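Local coordinates for RimK-related lysine biosynthesis protein (Thermococcus kodakarensis, PDB 5K2M) that binds ADP and magnesium ions and is probably an ATP-dependent ligase of amino-acid biosynthesis, belonging to the LysX branch of the RimK family, at residues A16-A21 and D258-V264; L35-Y41 and L62-E66; E105-L109 and L141-E146. One frame throughout, in Å; residues are numbered along the deposited sequence.

Contact 1 of 3, residues A16-A21 and D258-V264; sequences AIKERA and DMAGKLV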
loop_
_atom_site.group_PDB
_atom_site.type_symbol
_atom_site.label_atom_id
_atom_site.label_comp_id
_atom_site.label_asym_id
_atom_site.label_seq_id
_atom_site.Cartn_x
_atom_site.Cartn_y
_atom_site.Cartn_z
ATOM N N ALA A 16 -22.815 -49.639 2.668
ATOM C CA ALA A 16 -23.013 -50.227 3.985
ATOM C C ALA A 16 -22.826 -49.147 5.060
ATOM O O ALA A 16 -23.608 -49.055 6.007
ATOM C CB ALA A 16 -22.049 -51.387 4.203
ATOM N N ILE A 17 -21.808 -48.304 4.892
ATOM C CA ILE A 17 -21.566 -47.226 5.848
ATOM C C ILE A 17 -22.784 -46.308 5.903
ATOM O O ILE A 17 -23.226 -45.928 6.977
ATOM C CB ILE A 17 -20.273 -46.453 5.520
ATOM C CG1 ILE A 17 -19.068 -47.363 5.768
ATOM C CG2 ILE A 17 -20.131 -45.217 6.405
ATOM C CD1 ILE A 17 -17.800 -46.929 5.082
ATOM N N LYS A 18 -23.336 -45.989 4.735
ATOM C CA LYS A 18 -24.495 -45.120 4.633
ATOM C C LYS A 18 -25.690 -45.691 5.386
ATOM O O LYS A 18 -26.330 -44.978 6.153
ATOM C CB LYS A 18 -24.852 -44.906 3.163
ATOM C CG LYS A 18 -26.184 -44.209 2.937
ATOM C CD LYS A 18 -26.345 -43.848 1.470
ATOM C CE LYS A 18 -27.488 -42.878 1.234
ATOM N NZ LYS A 18 -28.681 -43.586 0.724
ATOM N N GLU A 19 -25.982 -46.973 5.164
ATOM C CA GLU A 19 -27.088 -47.645 5.853
ATOM C C GLU A 19 -26.925 -47.573 7.370
ATOM O O GLU A 19 -27.864 -47.207 8.072
ATOM C CB GLU A 19 -27.214 -49.112 5.407
ATOM C CG GLU A 19 -28.487 -49.821 5.883
ATOM C CD GLU A 19 -28.410 -50.346 7.315
ATOM O OE1 GLU A 19 -29.412 -50.233 8.068
ATOM O OE2 GLU A 19 -27.350 -50.878 7.704
ATOM N N ARG A 20 -25.733 -47.898 7.870
ATOM C CA ARG A 20 -25.500 -47.917 9.327
ATOM C C ARG A 20 -25.606 -46.515 9.911
ATOM O O ARG A 20 -26.241 -46.325 10.941
ATOM C CB ARG A 20 -24.137 -48.491 9.688
ATOM C CG ARG A 20 -23.854 -49.877 9.147
ATOM C CD ARG A 20 -24.675 -51.000 9.764
ATOM N NE ARG A 20 -24.110 -52.264 9.283
ATOM C CZ ARG A 20 -24.234 -52.734 8.034
ATOM N NH1 ARG A 20 -24.969 -52.099 7.116
ATOM N NH2 ARG A 20 -23.632 -53.874 7.703
ATOM N N ALA A 21 -25.002 -45.540 9.231
ATOM C CA ALA A 21 -25.057 -44.144 9.659
ATOM C C ALA A 21 -26.497 -43.694 9.838
ATOM O O ALA A 21 -26.803 -42.958 10.782
ATOM C CB ALA A 21 -24.337 -43.239 8.665
ATOM N N ASP A 258 -19.184 -56.805 11.141
ATOM C CA ASP A 258 -19.857 -55.628 10.621
ATOM C C ASP A 258 -18.896 -54.449 10.725
ATOM O O ASP A 258 -18.994 -53.633 11.637
ATOM C CB ASP A 258 -21.162 -55.369 11.388
ATOM C CG ASP A 258 -21.959 -54.213 10.803
ATOM O OD1 ASP A 258 -21.733 -53.864 9.627
ATOM O OD2 ASP A 258 -22.806 -53.638 11.509
ATOM N N MET A 259 -17.973 -54.372 9.772
ATOM C CA MET A 259 -16.910 -53.376 9.818
ATOM C C MET A 259 -17.542 -52.005 9.635
ATOM O O MET A 259 -17.149 -51.036 10.279
ATOM C CB MET A 259 -15.870 -53.586 8.714
ATOM C CG MET A 259 -15.543 -55.033 8.366
ATOM S SD MET A 259 -14.360 -55.797 9.466
ATOM C CE MET A 259 -14.120 -57.343 8.597
ATOM N N ALA A 260 -18.506 -51.932 8.725
ATOM C CA ALA A 260 -19.216 -50.696 8.452
ATOM C C ALA A 260 -19.876 -50.139 9.727
ATOM O O ALA A 260 -19.663 -48.978 10.103
ATOM C CB ALA A 260 -20.250 -50.932 7.362
ATOM N N GLY A 261 -20.657 -50.982 10.390
ATOM C CA GLY A 261 -21.317 -50.635 11.656
ATOM C C GLY A 261 -20.373 -50.168 12.751
ATOM O O GLY A 261 -20.631 -49.159 13.416
ATOM N N LYS A 262 -19.280 -50.901 12.936
ATOM C CA LYS A 262 -18.260 -50.530 13.910
ATOM C C LYS A 262 -17.605 -49.194 13.551
ATOM O O LYS A 262 -17.302 -48.389 14.431
ATOM C CB LYS A 262 -17.198 -51.626 14.008
ATOM C CG LYS A 262 -17.703 -52.951 14.561
ATOM C CD LYS A 262 -17.834 -52.868 16.064
ATOM C CE LYS A 262 -18.459 -54.112 16.652
ATOM N NZ LYS A 262 -18.681 -53.914 18.112
ATOM N N LEU A 263 -17.389 -48.963 12.258
ATOM C CA LEU A 263 -16.795 -47.722 11.796
ATOM C C LEU A 263 -17.725 -46.545 12.115
ATOM O O LEU A 263 -17.275 -45.494 12.578
ATOM C CB LEU A 263 -16.501 -47.802 10.291
ATOM C CG LEU A 263 -15.951 -46.563 9.585
ATOM C CD1 LEU A 263 -14.554 -46.249 10.079
ATOM C CD2 LEU A 263 -15.941 -46.763 8.079
ATOM N N VAL A 264 -19.016 -46.730 11.871
ATOM C CA VAL A 264 -20.011 -45.697 12.161
ATOM C C VAL A 264 -20.163 -45.455 13.673
ATOM O O VAL A 264 -20.282 -44.304 14.101
ATOM C CB VAL A 264 -21.367 -46.032 11.520
ATOM C CG1 VAL A 264 -22.459 -45.110 12.031
ATOM C CG2 VAL A 264 -21.266 -45.927 10.002
#

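Contact 2 of 3, residues L35-Y41 and L62-E66; sequences LLFPGNY and LFESE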
loop_
_atom_site.group_PDB
_atom_site.type_symbol
_atom_site.label_atom_id
_atom_site.label_comp_id
_atom_site.label_asym_id
_atom_site.label_seq_id
_atom_site.Cartn_x
_atom_site.Cartn_y
_atom_site.Cartn_z
ATOM N N LEU A 35 -17.611 -30.595 -2.244
ATOM C CA LEU A 35 -16.615 -30.106 -1.299
ATOM C C LEU A 35 -15.958 -28.826 -1.790
ATOM O O LEU A 35 -15.217 -28.830 -2.765
ATOM C CB LEU A 35 -15.563 -31.183 -1.048
ATOM C CG LEU A 35 -16.117 -32.499 -0.488
ATOM C CD1 LEU A 35 -15.061 -33.590 -0.516
ATOM C CD2 LEU A 35 -16.682 -32.296 0.916
ATOM N N LEU A 36 -16.211 -27.738 -1.083
ATOM C CA LEU A 36 -15.652 -26.452 -1.424
ATOM C C LEU A 36 -15.340 -25.708 -0.128
ATOM O O LEU A 36 -16.215 -25.510 0.712
ATOM C CB LEU A 36 -16.654 -25.695 -2.293
ATOM C CG LEU A 36 -16.294 -24.345 -2.918
ATOM C CD1 LEU A 36 -14.974 -24.406 -3.671
ATOM C CD2 LEU A 36 -17.427 -23.904 -3.836
ATOM N N PHE A 37 -14.087 -25.315 0.061
ATOM C CA PHE A 37 -13.713 -24.658 1.311
ATOM C C PHE A 37 -13.022 -23.325 1.063
ATOM O O PHE A 37 -12.379 -23.155 0.031
ATOM C CB PHE A 37 -12.800 -25.562 2.131
ATOM C CG PHE A 37 -13.430 -26.858 2.552
ATOM C CD1 PHE A 37 -13.454 -27.948 1.690
ATOM C CD2 PHE A 37 -13.945 -27.012 3.838
ATOM C CE1 PHE A 37 -13.998 -29.157 2.089
ATOM C CE2 PHE A 37 -14.494 -28.215 4.243
ATOM C CZ PHE A 37 -14.527 -29.288 3.365
ATOM N N PRO A 38 -13.162 -22.367 2.000
ATOM C CA PRO A 38 -14.012 -22.425 3.180
ATOM C C PRO A 38 -15.479 -22.511 2.819
ATOM O O PRO A 38 -15.895 -21.994 1.792
ATOM C CB PRO A 38 -13.744 -21.086 3.897
ATOM C CG PRO A 38 -12.487 -20.561 3.306
ATOM C CD PRO A 38 -12.446 -21.084 1.908
ATOM N N GLY A 39 -16.256 -23.173 3.665
ATOM C CA GLY A 39 -17.679 -23.344 3.413
ATOM C C GLY A 39 -18.456 -23.528 4.698
ATOM O O GLY A 39 -17.881 -23.643 5.777
ATOM N N ASN A 40 -19.768 -23.589 4.553
ATOM C CA ASN A 40 -20.687 -23.688 5.670
ATOM C C ASN A 40 -21.259 -25.093 5.701
ATOM O O ASN A 40 -22.090 -25.451 4.868
ATOM C CB ASN A 40 -21.795 -22.647 5.500
ATOM C CG ASN A 40 -22.911 -22.802 6.513
ATOM O OD1 ASN A 40 -22.692 -23.270 7.634
ATOM N ND2 ASN A 40 -24.122 -22.401 6.122
ATOM N N TYR A 41 -20.788 -25.901 6.642
ATOM C CA TYR A 41 -21.259 -27.268 6.784
ATOM C C TYR A 41 -21.868 -27.451 8.170
ATOM O O TYR A 41 -21.345 -26.935 9.148
ATOM C CB TYR A 41 -20.102 -28.243 6.557
ATOM C CG TYR A 41 -19.580 -28.250 5.128
ATOM C CD1 TYR A 41 -20.141 -29.091 4.166
ATOM C CD2 TYR A 41 -18.531 -27.420 4.740
ATOM C CE1 TYR A 41 -19.675 -29.101 2.865
ATOM C CE2 TYR A 41 -18.053 -27.433 3.439
ATOM C CZ TYR A 41 -18.629 -28.277 2.510
ATOM O OH TYR A 41 -18.183 -28.287 1.217
ATOM N N LEU A 62 -9.457 -30.155 5.808
ATOM C CA LEU A 62 -10.384 -29.053 5.564
ATOM C C LEU A 62 -11.629 -29.078 6.477
ATOM O O LEU A 62 -12.042 -28.043 7.019
ATOM C CB LEU A 62 -10.787 -29.046 4.093
ATOM C CG LEU A 62 -9.648 -28.534 3.198
ATOM C CD1 LEU A 62 -9.804 -29.005 1.759
ATOM C CD2 LEU A 62 -9.573 -27.017 3.298
ATOM N N PHE A 63 -12.214 -30.246 6.669
ATOM C CA PHE A 63 -13.307 -30.366 7.630
ATOM C C PHE A 63 -12.862 -30.026 9.061
ATOM O O PHE A 63 -13.590 -29.329 9.780
ATOM C CB PHE A 63 -13.977 -31.737 7.549
ATOM C CG PHE A 63 -15.033 -31.815 6.483
ATOM C CD1 PHE A 63 -16.182 -31.047 6.583
ATOM C CD2 PHE A 63 -14.881 -32.648 5.381
ATOM C CE1 PHE A 63 -17.160 -31.089 5.600
ATOM C CE2 PHE A 63 -15.857 -32.710 4.406
ATOM C CZ PHE A 63 -17.003 -31.924 4.516
ATOM N N GLU A 64 -11.668 -30.475 9.455
ATOM C CA GLU A 64 -11.082 -30.090 10.754
ATOM C C GLU A 64 -10.945 -28.563 10.859
ATOM O O GLU A 64 -11.193 -27.991 11.908
ATOM C CB GLU A 64 -9.716 -30.759 10.972
ATOM C CG GLU A 64 -9.793 -32.281 11.136
ATOM C CD GLU A 64 -8.457 -33.000 10.984
ATOM O OE1 GLU A 64 -7.469 -32.384 10.563
ATOM O OE2 GLU A 64 -8.384 -34.209 11.289
ATOM N N SER A 65 -10.583 -27.906 9.757
ATOM C CA SER A 65 -10.435 -26.456 9.744
ATOM C C SER A 65 -11.785 -25.788 9.980
ATOM O O SER A 65 -11.836 -24.656 10.445
ATOM C CB SER A 65 -9.822 -25.964 8.421
ATOM O OG SER A 65 -10.768 -25.939 7.360
ATOM N N GLU A 66 -12.868 -26.488 9.640
ATOM C CA GLU A 66 -14.222 -26.016 9.927
ATOM C C GLU A 66 -14.730 -26.482 11.308
ATOM O O GLU A 66 -15.911 -26.344 11.605
ATOM C CB GLU A 66 -15.205 -26.477 8.830
ATOM C CG GLU A 66 -14.948 -25.930 7.430
ATOM C CD GLU A 66 -15.123 -24.421 7.337
ATOM O OE1 GLU A 66 -14.521 -23.808 6.434
ATOM O OE2 GLU A 66 -15.850 -23.833 8.170
#

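Contact 3 of 3, residues E105-L109 and L141-E146; sequences EGGAL and LEAVLE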
loop_
_atom_site.group_PDB
_atom_site.type_symbol
_atom_site.label_atom_id
_atom_site.label_comp_id
_atom_site.label_asym_id
_atom_site.label_seq_id
_atom_site.Cartn_x
_atom_site.Cartn_y
_atom_site.Cartn_z
ATOM N N GLU A 105 18.898 -42.375 -5.663
ATOM C CA GLU A 105 19.254 -43.572 -6.425
ATOM C C GLU A 105 20.582 -44.156 -5.947
ATOM O O GLU A 105 20.698 -45.366 -5.753
ATOM C CB GLU A 105 19.318 -43.252 -7.930
ATOM C CG GLU A 105 19.841 -44.395 -8.802
ATOM C CD GLU A 105 19.862 -44.085 -10.297
ATOM O OE1 GLU A 105 19.528 -42.939 -10.681
ATOM O OE2 GLU A 105 20.227 -44.998 -11.087
ATOM N N GLY A 106 21.567 -43.291 -5.746
ATOM C CA GLY A 106 22.894 -43.710 -5.310
ATOM C C GLY A 106 22.904 -44.263 -3.901
ATOM O O GLY A 106 23.664 -45.182 -3.585
ATOM N N GLY A 107 22.060 -43.707 -3.039
ATOM C CA GLY A 107 21.873 -44.267 -1.702
ATOM C C GLY A 107 21.177 -45.621 -1.723
ATOM O O GLY A 107 21.535 -46.512 -0.952
ATOM N N ALA A 108 20.178 -45.766 -2.596
ATOM C CA ALA A 108 19.386 -46.990 -2.691
ATOM C C ALA A 108 20.209 -48.196 -3.110
ATOM O O ALA A 108 19.943 -49.317 -2.674
ATOM C CB ALA A 108 18.236 -46.788 -3.652
ATOM N N LEU A 109 21.210 -47.960 -3.952
ATOM C CA LEU A 109 22.175 -48.992 -4.346
ATOM C C LEU A 109 22.847 -49.689 -3.164
ATOM O O LEU A 109 23.285 -50.827 -3.277
ATOM C CB LEU A 109 23.265 -48.367 -5.229
ATOM C CG LEU A 109 23.171 -48.452 -6.756
ATOM C CD1 LEU A 109 21.945 -49.176 -7.285
ATOM C CD2 LEU A 109 23.316 -47.079 -7.394
ATOM N N LEU A 141 17.687 -54.206 -9.210
ATOM C CA LEU A 141 17.675 -52.999 -8.385
ATOM C C LEU A 141 17.874 -51.784 -9.272
ATOM O O LEU A 141 17.158 -50.811 -9.150
ATOM C CB LEU A 141 18.792 -53.030 -7.344
ATOM C CG LEU A 141 18.547 -52.487 -5.932
ATOM C CD1 LEU A 141 19.797 -51.768 -5.438
ATOM C CD2 LEU A 141 17.312 -51.619 -5.757
ATOM N N GLU A 142 18.870 -51.860 -10.153
ATOM C CA GLU A 142 19.161 -50.793 -11.098
ATOM C C GLU A 142 17.969 -50.465 -11.992
ATOM O O GLU A 142 17.629 -49.299 -12.175
ATOM C CB GLU A 142 20.377 -51.165 -11.957
ATOM C CG GLU A 142 21.668 -50.958 -11.196
ATOM C CD GLU A 142 22.916 -51.302 -11.981
ATOM O OE1 GLU A 142 23.942 -51.522 -11.310
ATOM O OE2 GLU A 142 22.891 -51.325 -13.229
ATOM N N ALA A 143 17.326 -51.492 -12.530
ATOM C CA ALA A 143 16.158 -51.294 -13.389
ATOM C C ALA A 143 15.050 -50.551 -12.639
ATOM O O ALA A 143 14.535 -49.557 -13.132
ATOM C CB ALA A 143 15.652 -52.630 -13.902
ATOM N N VAL A 144 14.720 -51.006 -11.431
ATOM C CA VAL A 144 13.699 -50.350 -10.617
ATOM C C VAL A 144 14.059 -48.889 -10.346
ATOM O O VAL A 144 13.232 -47.995 -10.535
ATOM C CB VAL A 144 13.465 -51.100 -9.288
ATOM C CG1 VAL A 144 12.579 -50.293 -8.335
ATOM C CG2 VAL A 144 12.828 -52.449 -9.571
ATOM N N LEU A 145 15.290 -48.642 -9.914
ATOM C CA LEU A 145 15.715 -47.276 -9.603
ATOM C C LEU A 145 15.767 -46.376 -10.848
ATOM O O LEU A 145 15.442 -45.186 -10.765
ATOM C CB LEU A 145 17.066 -47.277 -8.899
ATOM C CG LEU A 145 17.096 -47.973 -7.534
ATOM C CD1 LEU A 145 18.534 -48.066 -7.063
ATOM C CD2 LEU A 145 16.241 -47.226 -6.521
ATOM N N GLU A 146 16.160 -46.939 -11.990
ATOM C CA GLU A 146 16.111 -46.203 -13.273
ATOM C C GLU A 146 14.691 -45.747 -13.574
ATOM O O GLU A 146 14.461 -44.610 -13.971
ATOM C CB GLU A 146 16.610 -47.060 -14.457
ATOM C CG GLU A 146 18.033 -46.778 -14.917
ATOM C CD GLU A 146 18.217 -45.377 -15.498
ATOM O OE1 GLU A 146 17.699 -45.083 -16.609
ATOM O OE2 GLU A 146 18.895 -44.570 -14.824
#

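Contact 1 of 3, residues A16-A21 and D258-V264
Arg-20 and Asp-258 carry the polar half of this helix pair. The arginine presents its guanidinium side-on, using NE and one terminal nitrogen against the two carboxylate oxygens. Its NE reaches Asp-258 OD2 at 2.9 Å in a nearly straight bond (167°), within the guanidinium plane and on the syn side of the oxygen, while NH2 lies 2.7 Å from Asp-258 OD1, coming from above the carboxylate plane. From the opposite face of that plane, Gly-261 N reaches the same OD1 at 3.2 Å. Asp-258 therefore acts as N-cap of helix 259-272 as well as counter-ion. A second salt bridge, Arg-20 NH1 to Glu-19 OE2 at 2.7 Å, makes a three-residue network. With CG anti to the carbonyl carbon (chi1 -55°), Arg-20 rests that atom against the Gly-261 backbone; the bend at chi2 then sends the head to the aspartate.

Helix 12-24 is the connection of a beta-alpha-beta crossover in the N-terminal Rossmann-like domain, and the C-terminal helix packs beside it over the parallel sheet. The segment axes approach to 8.4 Å and cross at -52°.

Apolar contacts fill the side nearer the sheet. The CB atoms of Ala-16 and Ala-260 meet at 3.7 Å, two small residues that let the backbones come close. Farther in, Ile-17 CD1 touches Leu-263 CD2 at 3.5 Å, and CG2 of the same isoleucine faces Val-264 CG2. Val-264 CG1 sits 3.6 Å from Ala-21 CA. Ile-17, Leu-263 and Val-264 all reach Ile-47 on strand 45-49.

Contact 2 of 3, residues L35-Y41 and L62-E66
Phe-37 and Leu-62 have their CA atoms 7.0 Å apart where an irregular segment, with a cis peptide before Pro-38, passes the last turn of helix 53-65. The segment lies at the edge of the Rossmann-like N-terminal domain, where Leu-36 and Phe-37 form an antiparallel ladder with a strand of the second subunit, carrying their sheet across the interface. An aromatic cluster joins the two parts. Phe-37 directs its CZ edge at the centre of the Phe-63 face in a T-shaped stack (planes at 88°), and Phe-63 offers its CE1 edge to the face of Tyr-41. Leu-62 CB stands over the centre of the Phe-37 ring, 3.5 Å from its centroid, as a CH-pi contact; the Tyr-41 hydroxyl lies above the other face, near the rim. With an alanine in place of Phe-37, the Phe-63 face would probably lose its edge partner, leaving a gap beside Leu-62. Leu-35 CD2 is 3.6 Å from Phe-63 CE2. Tyr-41 OH accepts from Leu-36 N at 3.1 Å and bonds to Asp-34 O. Beyond the rings, Glu-66 CG meets the Phe-37 edge; a bend at chi2 (-65°) turns the carboxylate to Gly-39, whose N gives Glu-66 OE1 a weak 3.3 Å hydrogen bond.

Contact 3 of 3, residues E105-L109 and L141-E146
Two helices on one face of the four-stranded antiparallel sheet of the ATP-grasp domain meet here through Ala-108, Leu-109, Leu-141 and Leu-145. The short helix 105-108 follows the outer strand 99-102, and helix 138-150 follows strand 133-135 at the other margin of the sheet. Leu-145 contributes most to the contact. Its side chain leaves the helix with CG anti to the carbonyl carbon (chi1 -63°), which brings both methyls against Ala-108 CB. Leu-145 CD2 lies 3.5 Å from Ala-108 CB, and Leu-145 CD1 also touches Leu-109 CD1, at 3.6 Å. The same Leu-109 methyl meets Leu-141 CD1 at 3.8 Å, and this Leu-141 methyl lies 3.7 Å from Ala-108 O. Leu-109 thus bridges two residues one helical turn apart. Ala-108 and Leu-141 rest on Phe-161, and Ala-108 and Leu-145 on His-159, of strand 159-163.

Acidic side chains flank the leucines. Glu-105, extended, rests CG on Leu-145 CB at 4.0 Å, and its OE2 comes 4.0 Å from Glu-146 OE2. Glu-146 OE1 accepts from Leu-131 N of the third subunit, and its OE2 has a long, weak ion pair with Arg-198 of that subunit, which may ease the repulsion. Glu-142 is paired with Arg-138. The Leu-141 side chain is about 13 Å from the bound ADP; helices laid on an antiparallel sheet in this way are characteristic of one of the two alpha/beta subdomains between which the ATP-grasp fold holds its nucleotide.

How the contacts relate
From the N terminus, the chain lays down strand 2-7 and helix 12-24, whose residues 16-21 pair with the C-terminal helix. Contact 2 closes first, joining 35-41 to 62-66 across a short loop that includes strand 45-49, still within the N-terminal Rossmann-like domain. Contact 3 follows in series, tying two helices on the small antiparallel sheet of the ATP-grasp domain. Only then does contact 1 close, after 236 intervening residues, and both others nest inside its loop. It brings the end of the chain back onto the N-terminal domain. Contacts 1 and 3 lie on opposite sides of the chain's centre, their own centres about 43 Å apart.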